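Local atomic coordinates of NleG5-1 effector (Enterobacteria phage YYZ-2008, PDB entry 5VGC), a protein that probably acts in ubiquitin transfer to target proteins and binds calcium. Residues L98-I101 with E102-E105; Q76-E79 with H80-T84; G88-T91 with S92-T96; N30-R34 with G35-I39. The protein carries 1 engineered substitution. All coordinates share one frame; numbering follows the deposited sequence.

Interaction 1: residues L98-I101 with E102-E105; sequences LREI and EMLE. With CA (calcium ion), chain C.
Arg99 and Glu102, one turn apart at the end of helix 92-102, illustrate how a salt bridge can form by proximity of charge alone. From CB the arginine chain sets out with CG trans to the backbone N (chi1 -164°) and then bends at chi2 (77°), which carries it forward along the helix toward Met103. Arg99 CG meets Met103 CE at 3.6 Å, and Arg99 CD lies 3.5 Å from Glu102 OE2. Arg99 NE is a little farther from the same oxygen, at 4.0 Å. At the tip, Arg99 NH1 lies 3.3 Å from Met103 CG and 3.6 Å from Glu102 OE2, but the oxygen sits far off the plane of the guanidinium, and the attraction is one of charge, not a directed bond. The two flat groups are turned 54° against each other. Glu102 OE2 has a more direct partner in the backbone N of Met107 of the second subunit. The C-terminal end of the helix forms a metal site at the subunit interface: Glu102 O and Leu104 O each bind calcium at 2.3 Å, and the same two carbonyl oxygens of the second subunit complete the four protein ligands. Beneath the side chains, Met103 N still bonds to Arg99 O, while Leu104 N reaches back three residues to Ile101 O at 3.2 Å.

Interaction 2: residues Q76-E79 with H80-T84; sequences QYIE and HIERT
Ile78 and Glu82 touch across one turn in the C-terminal half of the regular alpha-helix 68-85, where each amide N reaches the carbonyl four residues back; His80 N to Gln76 O, at 2.8 Å, is one such rung. The tight part is the buried side. The extended Glu82 chain crosses Ile78 at a slant, bringing Glu82 OE2 to 3.6 Å from Ile78 CG2. This buried oxygen is satisfied from outside the turn, by Gly59 N and Ser92 OG. Beside it, Ile81 keeps CG1 on the backbone N side (chi1 -69°) and lays that carbon 3.2 Å from Tyr77 O, while both Tyr77 and Ile81 touch Leu41 of strand 37-41. The neighbouring flank, with exposed Glu79, is looser. The charged ends of Glu79 and Arg83 do not touch: Glu79 OE2 and Arg83 NH2 remain 4.9 Å apart, and Arg83 NH1 instead turns to Ser89 O. A water spans the gap, donating to Glu79 OE2 at 2.6 Å and accepting from Arg83 NE in the guanidinium plane. Thr84 OG1 donates to His80 O at 2.8 Å and sits above one face of the His80 ring, 3.1 Å from the plane and offset toward the rim.

Interaction 3: residues G88-T91 with S92-T96; sequences GSLT and SREVT
The carboxylate of Glu94 turns back to the backbone of Thr91, its OE1 taking the Thr91 N-H at 2.7 Å on the anti side and 32° out of the carboxylate plane. The same oxygen lies near the CB of Leu90, at 3.7 Å, and also receives a salt bridge from Arg83 NH1, while OE2 binds a glycerol probably left from crystallisation. The second flat group, the guanidinium of Arg93, has a water at its edge and in its plane. That water accepts from Arg93 NE and lies 2.9 Å from Thr91 OG1, tying a side chain of the first turn to the cap residue. Thr91 holds OG1 between its backbone N and carbonyl carbon (chi1 60°), which sets the oxygen before the start of the helix; Glu94 N reaches it in a weak bond of 3.3 Å. Val95 N, in turn, bonds to Thr91 O at 3.0 Å. Alongside, Leu90 and Val95 cross at about a right angle, Leu90 CB to Val95 CG2 at 3.9 Å, and both pack on Leu110 of the second subunit. Side chain to backbone in each direction between Thr91 and Glu94, this is the capping box, with Thr91 as N-cap of helix 92-102.

Interaction 4: residues N30-R34 with G35-I39; sequences NQTIR and GEAQI
Ala37 sends its methyl group toward the last turn of helix 22-34, where it fits between two neighbouring side chains. Ala37 CB lies 3.4 Å from Gln31 CB and 3.5 Å from Thr32 CG2, so the one small group touches the root of the first residue and the methyl tip of the second. Thr32 presents that methyl because CG2 stands trans to the carbonyl carbon; with chi1 at 59°, OG1 is placed to bond back to Arg29 O within the helix. Gln31 has a bend at chi2, and its contact with Ala37 is made by CB rather than by the amide. The backbone here is already leaving the helix: Gly35 N reaches Gln31 O in a weak bond of 3.4 Å, nearly straight at 176°. Past the turn, Gln38 NE2 donates at 3.1 Å to Glu36 OE2, which lies in the amide plane, and also bonds to Asn62 OD1. Ala37 pairs through its backbone with Ile48, and its methyl also meets Ile28. The result is a helix-to-strand connection through Gly35, which turns the chain from helix 22-34 into strand 37-41, an outermost strand, within this chain, of a three-stranded antiparallel sheet, and leaves the helix packed against it.

The four contacts follow one another along the chain, from interaction 4 through 2 and 3 to 1. Interactions 2 and 3, with centres about 10 Å apart, are the most closely joined: Arg83 NH1 lies 2.7 Å from Ser89 O and Glu82 OE2 2.9 Å from Ser92 OG, linking helix 68-85 to the start of helix 92-102. Interaction 4 meets interaction 2 through Ile39 CD1 and Ile81 CG2, 4.2 Å apart. Interactions 3 and 1 mark the two ends of helix 92-102, their centres about 14 Å apart, and both touch the second subunit. Calcium is bound at interaction 1, whereas interactions 2 and 4 lie away from the calcium sites.

Interaction 1: residues L98-I101 with E102-E105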
loop_
_atom_site.group_PDB
_atom_site.type_symbol
_atom_site.label_atom_id
_atom_site.label_comp_id
_atom_site.label_asym_id
_atom_site.label_seq_id
_atom_site.Cartn_x
_atom_site.Cartn_y
_atom_site.Cartn_z
ATOM N N LEU A 98 13.226 0.145 1.704
ATOM C CA LEU A 98 12.031 -0.708 1.597
ATOM C C LEU A 98 10.904 -0.224 2.513
ATOM O O LEU A 98 9.718 -0.148 2.098
ATOM C CB LEU A 98 12.379 -2.171 1.897
ATOM C CG LEU A 98 13.256 -2.841 0.853
ATOM C CD1 LEU A 98 13.641 -4.206 1.363
ATOM C CD2 LEU A 98 12.553 -2.946 -0.496
ATOM N N ARG A 99 11.286 0.122 3.746
ATOM C CA ARG A 99 10.310 0.620 4.708
ATOM C C ARG A 99 9.693 1.951 4.236
ATOM O O ARG A 99 8.482 2.155 4.381
ATOM C CB ARG A 99 10.941 0.776 6.089
ATOM C CG ARG A 99 9.944 0.920 7.219
ATOM C CD ARG A 99 9.334 -0.410 7.586
ATOM N NE ARG A 99 8.373 -0.253 8.666
ATOM C CZ ARG A 99 7.116 0.180 8.521
ATOM N NH1 ARG A 99 6.619 0.503 7.328
ATOM N NH2 ARG A 99 6.331 0.282 9.593
ATOM N N GLU A 100 10.522 2.837 3.668
ATOM C CA GLU A 100 10.017 4.082 3.077
ATOM C C GLU A 100 9.039 3.776 1.955
ATOM O O GLU A 100 7.991 4.430 1.860
ATOM C CB GLU A 100 11.135 4.982 2.562
ATOM C CG GLU A 100 11.994 5.619 3.645
ATOM C CD GLU A 100 11.320 6.745 4.392
ATOM O OE1 GLU A 100 10.152 7.090 4.078
ATOM O OE2 GLU A 100 11.980 7.280 5.307
ATOM N N ILE A 101 9.359 2.786 1.121
ATOM C CA ILE A 101 8.359 2.370 0.113
ATOM C C ILE A 101 7.071 1.915 0.800
ATOM O O ILE A 101 5.989 2.363 0.432
ATOM C CB ILE A 101 8.860 1.252 -0.831
ATOM C CG1 ILE A 101 9.985 1.788 -1.708
ATOM C CG2 ILE A 101 7.719 0.714 -1.700
ATOM C CD1 ILE A 101 10.817 0.708 -2.357
ATOM N N GLU A 102 7.190 1.037 1.789
ATOM C CA GLU A 102 5.997 0.522 2.509
ATOM C C GLU A 102 5.146 1.641 3.088
ATOM O O GLU A 102 3.913 1.630 2.961
ATOM C CB GLU A 102 6.401 -0.471 3.620
ATOM C CG GLU A 102 6.920 -1.829 3.103
ATOM C CD GLU A 102 7.408 -2.768 4.192
ATOM O OE1 GLU A 102 7.783 -3.916 3.842
ATOM O OE2 GLU A 102 7.433 -2.367 5.386
ATOM N N MET A 103 5.804 2.621 3.697
ATOM C CA MET A 103 5.121 3.721 4.391
ATOM C C MET A 103 4.393 4.729 3.496
ATOM O O MET A 103 3.726 5.618 4.008
ATOM C CB MET A 103 6.099 4.457 5.300
ATOM C CG MET A 103 6.432 3.680 6.559
ATOM S SD MET A 103 7.350 4.704 7.722
ATOM C CE MET A 103 9.058 4.382 7.272
ATOM N N LEU A 104 4.520 4.616 2.182
ATOM C CA LEU A 104 3.666 5.399 1.273
ATOM C C LEU A 104 2.210 5.054 1.556
ATOM O O LEU A 104 1.885 3.906 1.848
ATOM C CB LEU A 104 3.989 5.123 -0.210
ATOM C CG LEU A 104 5.325 5.641 -0.742
ATOM C CD1 LEU A 104 5.725 4.925 -2.021
ATOM C CD2 LEU A 104 5.261 7.139 -0.989
ATOM N N GLU A 105 1.347 6.058 1.459
ATOM C CA GLU A 105 -0.075 5.965 1.782
ATOM C C GLU A 105 -0.945 6.139 0.550
ATOM O O GLU A 105 -0.478 6.615 -0.519
ATOM C CB GLU A 105 -0.425 7.029 2.832
ATOM C CG GLU A 105 0.479 6.987 4.064
ATOM C CD GLU A 105 0.065 7.952 5.172
ATOM O OE1 GLU A 105 -0.402 9.086 4.876
ATOM O OE2 GLU A 105 0.218 7.572 6.360
HETATM CA CA CA C . 1.887 1.642 1.850
#

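Interaction 2: residues Q76-E79 with H80-T84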
loop_
_atom_site.group_PDB
_atom_site.type_symbol
_atom_site.label_atom_id
_atom_site.label_comp_id
_atom_site.label_asym_id
_atom_site.label_seq_id
_atom_site.Cartn_x
_atom_site.Cartn_y
_atom_site.Cartn_z
ATOM N N GLN A 76 32.689 -0.571 4.684
ATOM C CA GLN A 76 32.525 -1.874 4.021
ATOM C C GLN A 76 32.277 -2.978 5.060
ATOM O O GLN A 76 31.339 -3.792 4.917
ATOM C CB GLN A 76 33.723 -2.226 3.129
ATOM C CG GLN A 76 33.874 -1.329 1.901
ATOM C CD GLN A 76 35.077 -1.659 1.029
ATOM O OE1 GLN A 76 36.131 -2.080 1.518
ATOM N NE2 GLN A 76 34.928 -1.447 -0.271
ATOM N N TYR A 77 33.100 -2.993 6.111
ATOM C CA TYR A 77 32.903 -3.991 7.169
ATOM C C TYR A 77 31.560 -3.858 7.869
ATOM O O TYR A 77 30.952 -4.878 8.223
ATOM C CB TYR A 77 34.076 -4.015 8.163
ATOM C CG TYR A 77 35.312 -4.755 7.648
ATOM C CD1 TYR A 77 35.215 -6.045 7.090
ATOM C CD2 TYR A 77 36.574 -4.166 7.715
ATOM C CE1 TYR A 77 36.332 -6.707 6.620
ATOM C CE2 TYR A 77 37.705 -4.834 7.254
ATOM C CZ TYR A 77 37.576 -6.105 6.707
ATOM O OH TYR A 77 38.683 -6.786 6.247
ATOM N N ILE A 78 31.082 -2.624 8.059
ATOM C CA ILE A 78 29.714 -2.406 8.576
ATOM C C ILE A 78 28.689 -2.973 7.604
ATOM O O ILE A 78 27.758 -3.666 8.027
ATOM C CB ILE A 78 29.377 -0.924 8.877
ATOM C CG1 ILE A 78 30.215 -0.423 10.053
ATOM C CG2 ILE A 78 27.877 -0.768 9.217
ATOM C CD1 ILE A 78 30.019 1.031 10.418
ATOM N N GLU A 79 28.850 -2.678 6.311
ATOM C CA GLU A 79 27.955 -3.270 5.309
ATOM C C GLU A 79 27.919 -4.787 5.426
ATOM O O GLU A 79 26.832 -5.386 5.482
ATOM C CB GLU A 79 28.332 -2.845 3.893
ATOM C CG GLU A 79 27.496 -1.673 3.406
ATOM C CD GLU A 79 27.788 -1.317 1.978
ATOM O OE1 GLU A 79 27.698 -0.114 1.630
ATOM O OE2 GLU A 79 28.115 -2.245 1.211
ATOM N N HIS A 80 29.108 -5.399 5.476
ATOM C CA HIS A 80 29.194 -6.855 5.668
ATOM C C HIS A 80 28.512 -7.333 6.953
ATOM O O HIS A 80 27.705 -8.262 6.930
ATOM C CB HIS A 80 30.632 -7.358 5.678
ATOM C CG HIS A 80 30.725 -8.857 5.623
ATOM N ND1 HIS A 80 30.822 -9.641 6.748
ATOM C CD2 HIS A 80 30.713 -9.713 4.571
ATOM C CE1 HIS A 80 30.880 -10.913 6.392
ATOM N NE2 HIS A 80 30.819 -10.982 5.077
ATOM N N ILE A 81 28.829 -6.703 8.069
ATOM C CA ILE A 81 28.225 -7.127 9.330
ATOM C C ILE A 81 26.705 -7.034 9.239
ATOM O O ILE A 81 25.988 -7.967 9.631
ATOM C CB ILE A 81 28.749 -6.308 10.533
ATOM C CG1 ILE A 81 30.213 -6.642 10.797
ATOM C CG2 ILE A 81 27.931 -6.607 11.788
ATOM C CD1 ILE A 81 30.935 -5.558 11.564
ATOM N N GLU A 82 26.229 -5.905 8.717
ATOM C CA GLU A 82 24.802 -5.679 8.507
ATOM C C GLU A 82 24.204 -6.780 7.642
ATOM O O GLU A 82 23.193 -7.371 8.022
ATOM C CB GLU A 82 24.537 -4.303 7.883
ATOM C CG GLU A 82 24.626 -3.172 8.884
ATOM C CD GLU A 82 24.419 -1.800 8.261
ATOM O OE1 GLU A 82 24.398 -1.693 7.004
ATOM O OE2 GLU A 82 24.261 -0.835 9.042
ATOM N N ARG A 83 24.819 -7.058 6.497
ATOM C CA ARG A 83 24.293 -8.118 5.645
ATOM C C ARG A 83 24.297 -9.482 6.356
ATOM O O ARG A 83 23.357 -10.256 6.224
ATOM C CB ARG A 83 25.060 -8.210 4.323
ATOM C CG ARG A 83 24.740 -7.100 3.351
ATOM C CD ARG A 83 25.141 -7.468 1.938
ATOM N NE ARG A 83 25.071 -6.259 1.129
ATOM C CZ ARG A 83 23.975 -5.806 0.512
ATOM N NH1 ARG A 83 22.799 -6.437 0.586
ATOM N NH2 ARG A 83 24.041 -4.691 -0.175
ATOM N N THR A 84 25.351 -9.765 7.113
ATOM C CA THR A 84 25.461 -11.050 7.790
ATOM C C THR A 84 24.394 -11.178 8.874
ATOM O O THR A 84 23.754 -12.219 8.982
ATOM C CB THR A 84 26.881 -11.275 8.362
ATOM O OG1 THR A 84 27.853 -11.029 7.334
ATOM C CG2 THR A 84 27.039 -12.693 8.864
HETATM O O HOH W 1 27.647 -4.737 0.461
#

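Interaction 3: residues G88-T91 with S92-T96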
loop_
_atom_site.group_PDB
_atom_site.type_symbol
_atom_site.label_atom_id
_atom_site.label_comp_id
_atom_site.label_asym_id
_atom_site.label_seq_id
_atom_site.Cartn_x
_atom_site.Cartn_y
_atom_site.Cartn_z
ATOM N N GLY A 88 17.284 -11.376 4.818
ATOM C CA GLY A 88 17.481 -11.114 3.394
ATOM C C GLY A 88 18.863 -10.614 2.991
ATOM O O GLY A 88 19.063 -10.205 1.858
ATOM N N SER A 89 19.820 -10.653 3.916
ATOM C CA SER A 89 21.177 -10.166 3.677
ATOM C C SER A 89 21.181 -8.709 3.196
ATOM O O SER A 89 21.987 -8.309 2.346
ATOM C CB SER A 89 21.914 -11.111 2.704
ATOM O OG SER A 89 21.721 -12.479 3.095
ATOM N N LEU A 90 20.271 -7.919 3.765
ATOM C CA LEU A 90 20.128 -6.506 3.448
ATOM C C LEU A 90 21.020 -5.629 4.312
ATOM O O LEU A 90 21.239 -5.935 5.485
ATOM C CB LEU A 90 18.676 -6.074 3.674
ATOM C CG LEU A 90 17.587 -6.830 2.914
ATOM C CD1 LEU A 90 16.222 -6.410 3.425
ATOM C CD2 LEU A 90 17.706 -6.605 1.408
ATOM N N THR A 91 21.523 -4.538 3.738
ATOM C CA THR A 91 22.044 -3.431 4.543
ATOM C C THR A 91 20.904 -2.626 5.183
ATOM O O THR A 91 19.762 -2.671 4.737
ATOM C CB THR A 91 22.873 -2.446 3.703
ATOM O OG1 THR A 91 22.074 -1.876 2.652
ATOM C CG2 THR A 91 24.085 -3.141 3.120
ATOM N N SER A 92 21.227 -1.882 6.228
ATOM C CA SER A 92 20.264 -1.004 6.894
ATOM C C SER A 92 19.669 0.053 5.958
ATOM O O SER A 92 18.472 0.370 6.018
ATOM C CB SER A 92 20.894 -0.309 8.101
ATOM O OG SER A 92 22.044 0.411 7.739
ATOM N N ARG A 93 20.511 0.587 5.078
ATOM C CA ARG A 93 20.066 1.553 4.068
ATOM C C ARG A 93 18.933 0.944 3.211
ATOM O O ARG A 93 17.863 1.567 3.012
ATOM C CB ARG A 93 21.265 1.972 3.228
ATOM C CG ARG A 93 21.198 3.361 2.602
ATOM C CD ARG A 93 22.227 3.517 1.491
ATOM N NE ARG A 93 21.981 2.497 0.468
ATOM C CZ ARG A 93 21.075 2.561 -0.509
ATOM N NH1 ARG A 93 20.970 1.530 -1.348
ATOM N NH2 ARG A 93 20.283 3.628 -0.668
ATOM N N GLU A 94 19.155 -0.278 2.729
ATOM C CA GLU A 94 18.157 -0.971 1.898
ATOM C C GLU A 94 16.868 -1.195 2.664
ATOM O O GLU A 94 15.752 -1.004 2.130
ATOM C CB GLU A 94 18.708 -2.308 1.389
ATOM C CG GLU A 94 19.830 -2.175 0.363
ATOM C CD GLU A 94 20.647 -3.449 0.178
ATOM O OE1 GLU A 94 20.708 -4.267 1.126
ATOM O OE2 GLU A 94 21.237 -3.635 -0.918
ATOM N N VAL A 95 17.033 -1.587 3.925
ATOM C CA VAL A 95 15.902 -1.757 4.846
ATOM C C VAL A 95 15.097 -0.447 4.909
ATOM O O VAL A 95 13.877 -0.444 4.659
ATOM C CB VAL A 95 16.385 -2.194 6.248
ATOM C CG1 VAL A 95 15.237 -2.204 7.256
ATOM C CG2 VAL A 95 17.036 -3.564 6.195
ATOM N N THR A 96 15.796 0.656 5.215
ATOM C CA THR A 96 15.163 1.968 5.229
ATOM C C THR A 96 14.450 2.267 3.897
ATOM O O THR A 96 13.312 2.739 3.910
ATOM C CB THR A 96 16.161 3.103 5.597
ATOM O OG1 THR A 96 16.582 2.948 6.959
ATOM C CG2 THR A 96 15.554 4.508 5.414
HETATM O O HOH W 2 23.466 -0.147 0.822
#

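Interaction 4: residues N30-R34 with G35-I39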
loop_
_atom_site.group_PDB
_atom_site.type_symbol
_atom_site.label_atom_id
_atom_site.label_comp_id
_atom_site.label_asym_id
_atom_site.label_seq_id
_atom_site.Cartn_x
_atom_site.Cartn_y
_atom_site.Cartn_z
ATOM N N ASN A 30 21.827 -10.233 20.952
ATOM C CA ASN A 30 21.519 -10.004 22.375
ATOM C C ASN A 30 22.068 -8.649 22.856
ATOM O O ASN A 30 21.312 -7.823 23.396
ATOM C CB ASN A 30 22.072 -11.136 23.254
ATOM C CG ASN A 30 21.386 -12.482 23.000
ATOM O OD1 ASN A 30 20.408 -12.582 22.253
ATOM N ND2 ASN A 30 21.910 -13.531 23.629
ATOM N N GLN A 31 23.370 -8.419 22.647
ATOM C CA GLN A 31 24.005 -7.140 23.036
ATOM C C GLN A 31 23.317 -5.891 22.446
ATOM O O GLN A 31 23.242 -4.853 23.112
ATOM C CB GLN A 31 25.513 -7.143 22.724
ATOM C CG GLN A 31 26.349 -7.918 23.745
ATOM C CD GLN A 31 26.870 -7.043 24.890
ATOM O OE1 GLN A 31 27.388 -5.950 24.655
ATOM N NE2 GLN A 31 26.739 -7.524 26.131
ATOM N N THR A 32 22.809 -5.997 21.216
ATOM C CA THR A 32 21.977 -4.928 20.630
ATOM C C THR A 32 20.593 -4.868 21.266
ATOM O O THR A 32 20.135 -3.792 21.643
ATOM C CB THR A 32 21.768 -5.106 19.120
ATOM O OG1 THR A 32 21.132 -6.362 18.871
ATOM C CG2 THR A 32 23.081 -5.057 18.380
ATOM N N ILE A 33 19.937 -6.029 21.367
ATOM C CA ILE A 33 18.611 -6.132 22.015
ATOM C C ILE A 33 18.617 -5.536 23.441
ATOM O O ILE A 33 17.599 -4.994 23.875
ATOM C CB ILE A 33 18.048 -7.593 21.971
ATOM C CG1 ILE A 33 17.486 -7.903 20.574
ATOM C CG2 ILE A 33 16.938 -7.829 22.998
ATOM C CD1 ILE A 33 17.061 -9.344 20.373
ATOM N N ARG A 34 19.745 -5.626 24.155
ATOM C CA ARG A 34 19.887 -4.895 25.430
ATOM C C ARG A 34 19.871 -3.374 25.207
ATOM O O ARG A 34 19.003 -2.673 25.722
ATOM C CB ARG A 34 21.159 -5.306 26.194
ATOM C CG ARG A 34 21.191 -6.733 26.750
ATOM C CD ARG A 34 19.934 -7.154 27.508
ATOM N NE ARG A 34 19.506 -6.177 28.514
ATOM C CZ ARG A 34 18.328 -6.189 29.145
ATOM N NH1 ARG A 34 18.053 -5.242 30.040
ATOM N NH2 ARG A 34 17.414 -7.133 28.906
ATOM N N GLY A 35 20.831 -2.881 24.432
ATOM C CA GLY A 35 20.916 -1.452 24.109
ATOM C C GLY A 35 21.623 -1.226 22.790
ATOM O O GLY A 35 20.999 -0.860 21.792
ATOM N N GLU A 36 22.934 -1.445 22.807
ATOM C CA GLU A 36 23.771 -1.432 21.607
ATOM C C GLU A 36 24.859 -2.471 21.785
ATOM O O GLU A 36 25.222 -2.784 22.918
ATOM C CB GLU A 36 24.394 -0.046 21.358
ATOM C CG GLU A 36 25.582 0.344 22.243
ATOM C CD GLU A 36 26.345 1.535 21.687
ATOM O OE1 GLU A 36 25.669 2.466 21.201
ATOM O OE2 GLU A 36 27.603 1.537 21.724
ATOM N N ALA A 37 25.380 -3.003 20.679
ATOM C CA ALA A 37 26.499 -3.953 20.739
ATOM C C ALA A 37 27.758 -3.287 20.162
ATOM O O ALA A 37 27.751 -2.788 19.022
ATOM C CB ALA A 37 26.162 -5.234 19.999
ATOM N N GLN A 38 28.824 -3.267 20.967
ATOM C CA GLN A 38 30.123 -2.723 20.550
ATOM C C GLN A 38 30.982 -3.851 19.984
ATOM O O GLN A 38 31.444 -4.721 20.730
ATOM C CB GLN A 38 30.844 -2.010 21.708
ATOM C CG GLN A 38 30.478 -0.535 21.870
ATOM C CD GLN A 38 31.113 0.378 20.822
ATOM O OE1 GLN A 38 32.200 0.108 20.302
ATOM N NE2 GLN A 38 30.430 1.470 20.514
ATOM N N ILE A 39 31.181 -3.824 18.666
ATOM C CA ILE A 39 32.006 -4.800 17.962
ATOM C C ILE A 39 33.409 -4.226 17.725
ATOM O O ILE A 39 33.554 -3.052 17.356
ATOM C CB ILE A 39 31.328 -5.261 16.641
ATOM C CG1 ILE A 39 30.181 -6.225 16.966
ATOM C CG2 ILE A 39 32.328 -5.937 15.693
ATOM C CD1 ILE A 39 29.293 -6.577 15.793
#